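Local atomic coordinates of tryptophan halogenase (Shewanella frigidimarina, PDB entry 2PYX), a protein that probably binds FAD and acts as a flavin-dependent, monooxygenase-like halogenase of tryptophan or a related substrate. Residues Q399-I404 / Y455-F460; E77-R82 / V518-F523; E139-S143 / F494-R500. One frame throughout, in Å; residues are numbered along the deposited sequence.

Contact 1: residues Q399-I404 / Y455-F460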
loop_
_atom_site.group_PDB
_atom_site.type_symbol
_atom_site.label_atom_id
_atom_site.label_comp_id
_atom_site.label_asym_id
_atom_site.label_seq_id
_atom_site.Cartn_x
_atom_site.Cartn_y
_atom_site.Cartn_z
ATOM N N GLN A 399 13.726 8.697 0.617
ATOM C CA GLN A 399 13.310 8.821 -0.794
ATOM C C GLN A 399 11.859 8.311 -0.945
ATOM O O GLN A 399 11.015 8.933 -1.582
ATOM C CB GLN A 399 14.209 8.006 -1.727
ATOM C CG GLN A 399 15.657 8.491 -1.856
ATOM C CD GLN A 399 15.849 9.749 -2.704
ATOM O OE1 GLN A 399 14.897 10.354 -3.208
ATOM N NE2 GLN A 399 17.116 10.130 -2.878
ATOM N N HIS A 400 11.579 7.146 -0.389
ATOM C CA HIS A 400 10.214 6.566 -0.463
ATOM C C HIS A 400 9.171 7.480 0.114
ATOM O O HIS A 400 8.127 7.702 -0.517
ATOM C CB HIS A 400 10.137 5.229 0.227
ATOM C CG HIS A 400 10.830 4.127 -0.516
ATOM N ND1 HIS A 400 10.956 4.102 -1.891
ATOM C CD2 HIS A 400 11.364 2.965 -0.061
ATOM C CE1 HIS A 400 11.564 2.971 -2.243
ATOM N NE2 HIS A 400 11.831 2.273 -1.151
ATOM N N TRP A 401 9.444 8.018 1.292
ATOM C CA TRP A 401 8.446 8.905 1.953
ATOM C C TRP A 401 8.258 10.195 1.179
ATOM O O TRP A 401 7.138 10.686 1.035
ATOM C CB TRP A 401 8.760 9.102 3.440
ATOM C CG TRP A 401 8.131 8.033 4.262
ATOM C CD1 TRP A 401 8.735 6.925 4.831
ATOM C CD2 TRP A 401 6.756 7.943 4.587
ATOM N NE1 TRP A 401 7.801 6.193 5.513
ATOM C CE2 TRP A 401 6.577 6.820 5.401
ATOM C CE3 TRP A 401 5.648 8.765 4.314
ATOM C CZ2 TRP A 401 5.322 6.459 5.883
ATOM C CZ3 TRP A 401 4.410 8.396 4.820
ATOM C CH2 TRP A 401 4.270 7.258 5.584
ATOM N N GLN A 402 9.320 10.760 0.644
ATOM C CA GLN A 402 9.151 11.963 -0.197
ATOM C C GLN A 402 8.272 11.620 -1.395
ATOM O O GLN A 402 7.401 12.408 -1.757
ATOM C CB GLN A 402 10.497 12.556 -0.628
ATOM C CG GLN A 402 10.373 13.711 -1.640
ATOM C CD GLN A 402 11.730 14.319 -2.071
ATOM O OE1 GLN A 402 12.108 15.407 -1.638
ATOM N NE2 GLN A 402 12.449 13.615 -2.941
ATOM N N GLN A 403 8.508 10.473 -2.028
ATOM C CA GLN A 403 7.736 10.060 -3.180
ATOM C C GLN A 403 6.293 9.819 -2.812
ATOM O O GLN A 403 5.391 10.194 -3.586
ATOM C CB GLN A 403 8.304 8.808 -3.812
ATOM C CG GLN A 403 7.722 8.599 -5.182
ATOM C CD GLN A 403 8.018 7.272 -5.810
ATOM O OE1 GLN A 403 7.843 6.213 -5.208
ATOM N NE2 GLN A 403 8.384 7.328 -7.115
ATOM N N ILE A 404 6.034 9.202 -1.659
ATOM C CA ILE A 404 4.653 8.916 -1.247
ATOM C C ILE A 404 3.931 10.247 -1.049
ATOM O O ILE A 404 2.828 10.455 -1.532
ATOM C CB ILE A 404 4.647 8.086 0.050
ATOM C CG1 ILE A 404 5.049 6.646 -0.232
ATOM C CG2 ILE A 404 3.284 8.172 0.707
ATOM C CD1 ILE A 404 5.495 5.904 0.963
ATOM N N TYR A 455 16.950 7.017 -8.292
ATOM C CA TYR A 455 17.396 5.915 -7.435
ATOM C C TYR A 455 16.708 4.622 -7.832
ATOM O O TYR A 455 15.666 4.588 -8.508
ATOM C CB TYR A 455 17.145 6.255 -5.940
ATOM C CG TYR A 455 15.694 6.595 -5.653
ATOM C CD1 TYR A 455 15.250 7.898 -5.746
ATOM C CD2 TYR A 455 14.775 5.618 -5.277
ATOM C CE1 TYR A 455 13.926 8.228 -5.518
ATOM C CE2 TYR A 455 13.434 5.947 -5.042
ATOM C CZ TYR A 455 13.026 7.241 -5.147
ATOM O OH TYR A 455 11.721 7.587 -4.946
ATOM N N LYS A 456 17.307 3.518 -7.406
ATOM C CA LYS A 456 16.837 2.198 -7.757
ATOM C C LYS A 456 15.575 1.843 -6.964
ATOM O O LYS A 456 15.354 2.313 -5.842
ATOM C CB LYS A 456 17.957 1.171 -7.479
ATOM C CG LYS A 456 19.102 1.318 -8.454
ATOM C CD LYS A 456 20.475 0.845 -7.932
ATOM C CE LYS A 456 20.518 -0.610 -7.607
ATOM N NZ LYS A 456 21.934 -1.036 -7.292
ATOM N N GLU A 457 14.740 1.011 -7.574
ATOM C CA GLU A 457 13.657 0.354 -6.878
ATOM C C GLU A 457 12.673 1.305 -6.199
ATOM O O GLU A 457 12.281 1.123 -5.062
ATOM C CB GLU A 457 14.193 -0.638 -5.870
ATOM C CG GLU A 457 14.950 -1.774 -6.504
ATOM C CD GLU A 457 15.644 -2.557 -5.409
ATOM O OE1 GLU A 457 16.648 -2.034 -4.837
ATOM O OE2 GLU A 457 15.135 -3.640 -5.085
ATOM N N ALA A 458 12.220 2.294 -6.958
ATOM C CA ALA A 458 11.218 3.187 -6.433
ATOM C C ALA A 458 9.931 2.459 -6.093
ATOM O O ALA A 458 9.554 1.471 -6.725
ATOM C CB ALA A 458 10.924 4.270 -7.419
ATOM N N LEU A 459 9.207 2.962 -5.092
ATOM C CA LEU A 459 7.930 2.378 -4.743
ATOM C C LEU A 459 6.909 2.570 -5.853
ATOM O O LEU A 459 6.199 1.626 -6.205
ATOM C CB LEU A 459 7.378 3.033 -3.475
ATOM C CG LEU A 459 7.580 2.446 -2.088
ATOM C CD1 LEU A 459 6.554 3.117 -1.182
ATOM C CD2 LEU A 459 7.446 0.932 -2.005
ATOM N N PHE A 460 6.830 3.776 -6.377
ATOM C CA PHE A 460 5.968 4.067 -7.532
ATOM C C PHE A 460 6.818 4.345 -8.759
ATOM O O PHE A 460 7.644 5.258 -8.769
ATOM C CB PHE A 460 5.088 5.308 -7.272
ATOM C CG PHE A 460 4.208 5.201 -6.070
ATOM C CD1 PHE A 460 3.033 4.470 -6.108
ATOM C CD2 PHE A 460 4.526 5.873 -4.888
ATOM C CE1 PHE A 460 2.232 4.397 -4.980
ATOM C CE2 PHE A 460 3.723 5.790 -3.788
ATOM C CZ PHE A 460 2.590 5.046 -3.821
HETATM O O HOH W 1 10.266 5.544 -4.055
HETATM O O HOH W 2 13.650 0.456 -2.741
#
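H400, on the helix 383-413, and L459, in the loop leading to helix 462-471, bring their CA atoms within 6.4 Å; Q403 pairs with F460, and the hydrogen bonds joining the segments directly all run through the Q403 side chain. Its CG stands opposite the backbone N (chi1 -165°) and the chain continues extended, which carries the amide to the loop backbone. F460 N donates to Q403 OE1 over 2.9 Å, nearly straight at 161° although tilted from the carbonyl plane. Q403 NE2 returns a bond of 2.8 Å to F460 O, in the carbonyl plane on a lone pair but more bent. Gripped at both ends, the amide can hardly flip, and its CD lies at the edge of the F460 ring.

A water at the centre links four groups: it donates to Q403 OE1, accepts from L459 N, and bonds H400 ND1 and Y455 OH. A second water joins H400 NE2 to E457 O, so both H400 ring nitrogens are met in the ring plane. Over one face of that imidazole sits L459, its CG 3.9 Å from the H400 ring centroid, and W370 meets the ring edge-to-face. Q399 CB lies over one Y455 face, 3.8 Å from the Y455 ring centroid (CH-pi), while the Q399 amide, turned 30° from the ring plane, touches Y455 CE1 with OE1. I404 CD1 closes on L459 CD1 at 3.7 Å, and I404 CG1 reaches the edge of the F460 ring.

The F460 side chain lies about 4 Å from that of E361, predicted to bind L-tryptophan, and also meets W63. Both Q403 bonds hold the F460 backbone and so probably help place its ring beside the likely substrate pocket of a flavin-dependent halogenase.

Contact 2: residues E77-R82 / V518-F523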
loop_
_atom_site.group_PDB
_atom_site.type_symbol
_atom_site.label_atom_id
_atom_site.label_comp_id
_atom_site.label_asym_id
_atom_site.label_seq_id
_atom_site.Cartn_x
_atom_site.Cartn_y
_atom_site.Cartn_z
ATOM N N GLU A 77 -1.670 -19.625 -2.101
ATOM C CA GLU A 77 -2.600 -18.566 -2.455
ATOM C C GLU A 77 -4.021 -18.942 -2.123
ATOM O O GLU A 77 -4.832 -18.098 -1.723
ATOM C CB GLU A 77 -2.517 -18.166 -3.931
ATOM C CG GLU A 77 -3.226 -16.815 -4.150
ATOM C CD GLU A 77 -3.151 -16.272 -5.574
ATOM O OE1 GLU A 77 -2.973 -17.051 -6.537
ATOM O OE2 GLU A 77 -3.255 -15.027 -5.766
ATOM N N ASN A 78 -4.373 -20.213 -2.336
ATOM C CA ASN A 78 -5.740 -20.625 -2.004
ATOM C C ASN A 78 -6.003 -20.496 -0.501
ATOM O O ASN A 78 -7.052 -19.985 -0.086
ATOM C CB ASN A 78 -6.030 -22.045 -2.498
ATOM C CG ASN A 78 -5.828 -22.186 -3.993
ATOM O OD1 ASN A 78 -6.263 -21.332 -4.772
ATOM N ND2 ASN A 78 -5.181 -23.285 -4.410
ATOM N N ASP A 79 -5.054 -20.961 0.303
ATOM C CA ASP A 79 -5.144 -20.846 1.754
ATOM C C ASP A 79 -5.305 -19.372 2.165
ATOM O O ASP A 79 -6.137 -19.031 2.977
ATOM C CB ASP A 79 -3.872 -21.404 2.421
ATOM C CG ASP A 79 -3.758 -22.915 2.349
ATOM O OD1 ASP A 79 -4.730 -23.615 2.001
ATOM O OD2 ASP A 79 -2.666 -23.416 2.684
ATOM N N PHE A 80 -4.471 -18.500 1.600
ATOM C CA PHE A 80 -4.557 -17.068 1.882
ATOM C C PHE A 80 -5.942 -16.494 1.573
ATOM O O PHE A 80 -6.574 -15.813 2.396
ATOM C CB PHE A 80 -3.458 -16.319 1.091
ATOM C CG PHE A 80 -3.614 -14.822 1.119
ATOM C CD1 PHE A 80 -3.277 -14.091 2.253
ATOM C CD2 PHE A 80 -4.116 -14.133 0.016
ATOM C CE1 PHE A 80 -3.463 -12.720 2.292
ATOM C CE2 PHE A 80 -4.294 -12.774 0.057
ATOM C CZ PHE A 80 -3.965 -12.052 1.186
ATOM N N ILE A 81 -6.409 -16.730 0.351
ATOM C CA ILE A 81 -7.687 -16.181 -0.093
ATOM C C ILE A 81 -8.831 -16.677 0.790
ATOM O O ILE A 81 -9.698 -15.904 1.210
ATOM C CB ILE A 81 -7.942 -16.502 -1.602
ATOM C CG1 ILE A 81 -6.975 -15.697 -2.458
ATOM C CG2 ILE A 81 -9.390 -16.208 -2.011
ATOM C CD1 ILE A 81 -7.000 -16.053 -3.942
ATOM N N ARG A 82 -8.798 -17.975 1.092
ATOM C CA ARG A 82 -9.861 -18.588 1.856
ATOM C C ARG A 82 -9.853 -18.083 3.287
ATOM O O ARG A 82 -10.902 -17.773 3.829
ATOM C CB ARG A 82 -9.711 -20.106 1.811
ATOM C CG ARG A 82 -10.006 -20.724 0.391
ATOM C CD ARG A 82 -9.514 -22.162 0.256
ATOM N NE ARG A 82 -9.723 -22.745 -1.085
ATOM C CZ ARG A 82 -9.089 -23.835 -1.533
ATOM N NH1 ARG A 82 -8.201 -24.459 -0.765
ATOM N NH2 ARG A 82 -9.328 -24.316 -2.747
ATOM N N VAL A 518 -12.356 -20.674 -6.623
ATOM C CA VAL A 518 -11.174 -20.738 -5.769
ATOM C C VAL A 518 -11.534 -21.396 -4.448
ATOM O O VAL A 518 -10.757 -22.171 -3.925
ATOM C CB VAL A 518 -10.581 -19.333 -5.508
ATOM C CG1 VAL A 518 -9.511 -19.394 -4.420
ATOM C CG2 VAL A 518 -10.011 -18.770 -6.791
ATOM N N ALA A 519 -12.716 -21.085 -3.926
ATOM C CA ALA A 519 -13.188 -21.676 -2.666
ATOM C C ALA A 519 -13.349 -23.193 -2.812
ATOM O O ALA A 519 -12.947 -23.971 -1.938
ATOM C CB ALA A 519 -14.476 -21.021 -2.221
ATOM N N GLN A 520 -13.900 -23.610 -3.947
ATOM C CA GLN A 520 -14.295 -25.014 -4.156
ATOM C C GLN A 520 -13.157 -25.904 -4.675
ATOM O O GLN A 520 -13.017 -27.084 -4.268
ATOM C CB GLN A 520 -15.480 -25.036 -5.124
ATOM C CG GLN A 520 -15.960 -26.424 -5.530
ATOM C CD GLN A 520 -17.269 -26.394 -6.320
ATOM O OE1 GLN A 520 -17.747 -25.329 -6.756
ATOM N NE2 GLN A 520 -17.859 -27.577 -6.510
ATOM N N TYR A 521 -12.335 -25.361 -5.576
ATOM C CA TYR A 521 -11.277 -26.130 -6.217
ATOM C C TYR A 521 -9.874 -25.554 -6.006
ATOM O O TYR A 521 -8.914 -26.304 -5.820
ATOM C CB TYR A 521 -11.544 -26.216 -7.718
ATOM C CG TYR A 521 -12.825 -26.920 -8.092
ATOM C CD1 TYR A 521 -12.915 -28.311 -8.043
ATOM C CD2 TYR A 521 -13.934 -26.201 -8.525
ATOM C CE1 TYR A 521 -14.091 -28.965 -8.407
ATOM C CE2 TYR A 521 -15.111 -26.846 -8.885
ATOM C CZ TYR A 521 -15.180 -28.226 -8.823
ATOM O OH TYR A 521 -16.345 -28.876 -9.187
ATOM N N GLY A 522 -9.737 -24.235 -6.086
ATOM C CA GLY A 522 -8.426 -23.620 -5.924
ATOM C C GLY A 522 -7.680 -23.453 -7.246
ATOM O O GLY A 522 -7.944 -24.170 -8.226
ATOM N N PHE A 523 -6.747 -22.484 -7.290
ATOM C CA PHE A 523 -5.764 -22.389 -8.382
ATOM C C PHE A 523 -4.743 -23.520 -8.283
ATOM O O PHE A 523 -4.330 -23.875 -7.186
ATOM C CB PHE A 523 -4.936 -21.097 -8.314
ATOM C CG PHE A 523 -5.745 -19.837 -8.384
ATOM C CD1 PHE A 523 -6.425 -19.499 -9.544
ATOM C CD2 PHE A 523 -5.788 -18.952 -7.297
ATOM C CE1 PHE A 523 -7.186 -18.343 -9.611
ATOM C CE2 PHE A 523 -6.523 -17.777 -7.374
ATOM C CZ PHE A 523 -7.211 -17.465 -8.521
#
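N78 lies against G522 and F523, and its amide serves both backbone polar groups of F523. Its CG is anti to the carbonyl carbon (chi1 -58°), which aims the amide at them. OD1 of N78 accepts from F523 N at 2.8 Å, with the donor tilted out of the carbonyl plane, while ND2 of N78 gives 3.0 Å to F523 O, straight at 167°, on a lone pair and in the amide's own plane. With an alanine here, the F523 N-H and C=O would probably lose both of these partners, and the loop end would be held less firmly to helix 77-83. G522, next to this amide, could carry no CB: one would clash with N78 ND2 and R82 NH2.

R82 approaches V518 O side-on, using NE (3.1 Å to V518 O) and NH2 (2.8 Å to V518 O), with the oxygen close to the guanidinium plane. One guanidinium face rests on N78 CB. E77 OE1 touches F523 CD2, but its carboxylate is satisfied elsewhere, by K155, Y162 N, Y168 and Y170. R82 on the last turn of helix 511-520 and N78 on the backbone just beyond thus join helix 77-83 to the end of a C-terminal helix.

Contact 3: residues E139-S143 / F494-R500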
loop_
_atom_site.group_PDB
_atom_site.type_symbol
_atom_site.label_atom_id
_atom_site.label_comp_id
_atom_site.label_asym_id
_atom_site.label_seq_id
_atom_site.Cartn_x
_atom_site.Cartn_y
_atom_site.Cartn_z
ATOM N N GLU A 139 -7.158 3.608 -21.102
ATOM C CA GLU A 139 -7.674 2.740 -22.176
ATOM C C GLU A 139 -6.655 2.516 -23.296
ATOM O O GLU A 139 -6.595 1.408 -23.860
ATOM C CB GLU A 139 -8.959 3.298 -22.745
ATOM C CG GLU A 139 -9.588 2.316 -23.758
ATOM C CD GLU A 139 -10.954 2.729 -24.264
ATOM O OE1 GLU A 139 -11.656 3.520 -23.598
ATOM O OE2 GLU A 139 -11.325 2.250 -25.358
ATOM N N ALA A 140 -5.884 3.557 -23.631
ATOM C CA ALA A 140 -4.940 3.480 -24.729
ATOM C C ALA A 140 -3.793 2.522 -24.454
ATOM O O ALA A 140 -3.260 1.920 -25.399
ATOM C CB ALA A 140 -4.396 4.855 -25.070
ATOM N N VAL A 141 -3.373 2.366 -23.185
ATOM C CA VAL A 141 -2.116 1.681 -22.880
ATOM C C VAL A 141 -2.255 0.438 -22.031
ATOM O O VAL A 141 -1.286 -0.265 -21.807
ATOM C CB VAL A 141 -1.060 2.602 -22.203
ATOM C CG1 VAL A 141 -0.808 3.851 -23.020
ATOM C CG2 VAL A 141 -1.487 2.962 -20.796
ATOM N N CYS A 142 -3.446 0.150 -21.528
ATOM C CA CYS A 142 -3.599 -1.061 -20.746
ATOM C C CYS A 142 -4.966 -1.652 -20.985
ATOM O O CYS A 142 -5.815 -1.049 -21.627
ATOM C CB CYS A 142 -3.344 -0.829 -19.236
ATOM S SG CYS A 142 -4.756 -0.097 -18.307
ATOM N N SER A 143 -5.130 -2.895 -20.555
ATOM C CA SER A 143 -6.424 -3.569 -20.715
ATOM C C SER A 143 -7.284 -3.450 -19.464
ATOM O O SER A 143 -8.491 -3.649 -19.506
ATOM C CB SER A 143 -6.236 -5.050 -21.095
ATOM O OG SER A 143 -5.566 -5.765 -20.076
ATOM N N PHE A 494 -0.245 0.253 -29.583
ATOM C CA PHE A 494 -1.626 0.643 -29.295
ATOM C C PHE A 494 -2.617 -0.391 -29.849
ATOM O O PHE A 494 -3.579 -0.780 -29.188
ATOM C CB PHE A 494 -2.008 2.014 -29.866
ATOM C CG PHE A 494 -1.370 3.204 -29.166
ATOM C CD1 PHE A 494 -1.460 3.371 -27.789
ATOM C CD2 PHE A 494 -0.743 4.199 -29.903
ATOM C CE1 PHE A 494 -0.889 4.484 -27.158
ATOM C CE2 PHE A 494 -0.176 5.314 -29.266
ATOM C CZ PHE A 494 -0.275 5.452 -27.889
ATOM N N ASN A 495 -2.384 -0.802 -31.095
ATOM C CA ASN A 495 -3.214 -1.838 -31.711
ATOM C C ASN A 495 -3.191 -3.139 -30.934
ATOM O O ASN A 495 -4.251 -3.747 -30.712
ATOM C CB ASN A 495 -2.716 -2.133 -33.128
ATOM C CG ASN A 495 -2.947 -1.003 -34.084
ATOM O OD1 ASN A 495 -2.438 -1.046 -35.207
ATOM N ND2 ASN A 495 -3.713 -0.006 -33.683
ATOM N N ASP A 496 -2.003 -3.557 -30.523
ATOM C CA ASP A 496 -1.809 -4.813 -29.794
ATOM C C ASP A 496 -2.524 -4.768 -28.453
ATOM O O ASP A 496 -3.113 -5.755 -28.004
ATOM C CB ASP A 496 -0.330 -5.128 -29.580
ATOM C CG ASP A 496 0.416 -5.459 -30.890
ATOM O OD1 ASP A 496 -0.255 -5.652 -31.936
ATOM O OD2 ASP A 496 1.667 -5.526 -30.851
ATOM N N ASN A 497 -2.459 -3.617 -27.794
ATOM C CA ASN A 497 -3.174 -3.454 -26.526
ATOM C C ASN A 497 -4.674 -3.587 -26.724
ATOM O O ASN A 497 -5.373 -4.230 -25.918
ATOM C CB ASN A 497 -2.857 -2.097 -25.879
ATOM C CG ASN A 497 -3.591 -1.913 -24.573
ATOM O OD1 ASN A 497 -3.281 -2.590 -23.597
ATOM N ND2 ASN A 497 -4.583 -1.029 -24.559
ATOM N N GLN A 498 -5.176 -2.985 -27.804
ATOM C CA GLN A 498 -6.576 -3.045 -28.129
ATOM C C GLN A 498 -6.999 -4.496 -28.360
ATOM O O GLN A 498 -8.014 -4.948 -27.839
ATOM C CB GLN A 498 -6.894 -2.189 -29.360
ATOM C CG GLN A 498 -8.370 -2.000 -29.615
ATOM C CD GLN A 498 -8.667 -0.992 -30.731
ATOM O OE1 GLN A 498 -7.769 -0.278 -31.207
ATOM N NE2 GLN A 498 -9.933 -0.916 -31.136
ATOM N N GLN A 499 -6.190 -5.236 -29.092
ATOM C CA GLN A 499 -6.527 -6.637 -29.383
ATOM C C GLN A 499 -6.494 -7.522 -28.130
ATOM O O GLN A 499 -7.373 -8.355 -27.931
ATOM C CB GLN A 499 -5.581 -7.197 -30.441
ATOM C CG GLN A 499 -5.741 -6.525 -31.803
ATOM C CD GLN A 499 -4.530 -6.742 -32.701
ATOM O OE1 GLN A 499 -3.843 -7.764 -32.595
ATOM N NE2 GLN A 499 -4.255 -5.773 -33.580
ATOM N N ARG A 500 -5.497 -7.304 -27.280
ATOM C CA ARG A 500 -5.391 -8.034 -26.023
ATOM C C ARG A 500 -6.558 -7.741 -25.097
ATOM O O ARG A 500 -7.070 -8.640 -24.438
ATOM C CB ARG A 500 -4.081 -7.683 -25.321
ATOM C CG ARG A 500 -3.853 -8.435 -24.058
ATOM C CD ARG A 500 -2.400 -8.338 -23.668
ATOM N NE ARG A 500 -2.175 -8.951 -22.377
ATOM C CZ ARG A 500 -2.458 -8.367 -21.208
ATOM N NH1 ARG A 500 -2.973 -7.130 -21.154
ATOM N NH2 ARG A 500 -2.230 -9.024 -20.086
HETATM O O HOH W 3 -4.787 0.665 -27.156
#
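The F494 ring turns its edge to the end of helix 137-141: A140 O lies in the ring plane, 3.3 Å from F494 CD1, and V141 CG1 also comes in near that plane, 4.2 Å from F494 CE1. Y127 and W128 of helix 125-128 touch the same ring. The N497 amide is used in its plane as well, with C142 O exactly level with it. The R500 guanidinium meets S143 obliquely, NH1 standing 3.1 Å from S143 OG; both residues have a clearer partner in N166, which bonds S143 OG and R500 NH2.

N497 carries the centre of the contact. With CG opposite its backbone N (chi1 180°), the side chain reaches across to the turn, where ND2 donates to C142 O at 3.2 Å and 161°. The bond is straight at the hydrogen, yet ND2 sits 64° out of the carbonyl plane and so avoids the lone pairs, which suggests a weaker hold. ND2 also donates to a water, 3.1 Å from N497 ND2 to its oxygen. That water donates to A140 O over 2.6 Å and to F494 O, tying two helical carbonyls together through one molecule.

Far from the annotated sites, this is a helix-end contact: an asparagine of helix 484-507 and a water lodged between the two helices link that long helix to the carbonyls where helix 137-141 ends.

Overall arrangement
From the N terminus, the chain first passes 77-82, on helix 77-83, then 139-143 at the end of helix 137-141, then 399-404 on helix 383-413. The partners follow in reverse order. Contact 1 closes first, at 455-460 and across 50 intervening residues; contact 3 closes at 494-500, and contact 2 last, at 518-523 near the C terminus. The three loops are thus nested, contact 1 inside contact 3 inside contact 2, and none cross. Their centres are 28 to 33 Å apart without touching, contacts 1 and 2 on opposite sides of the chain's centre. The successive helices 484-507 and 511-520 join the C-terminal region to two early helices, while contact 1 ties helix 383-413 to a later loop.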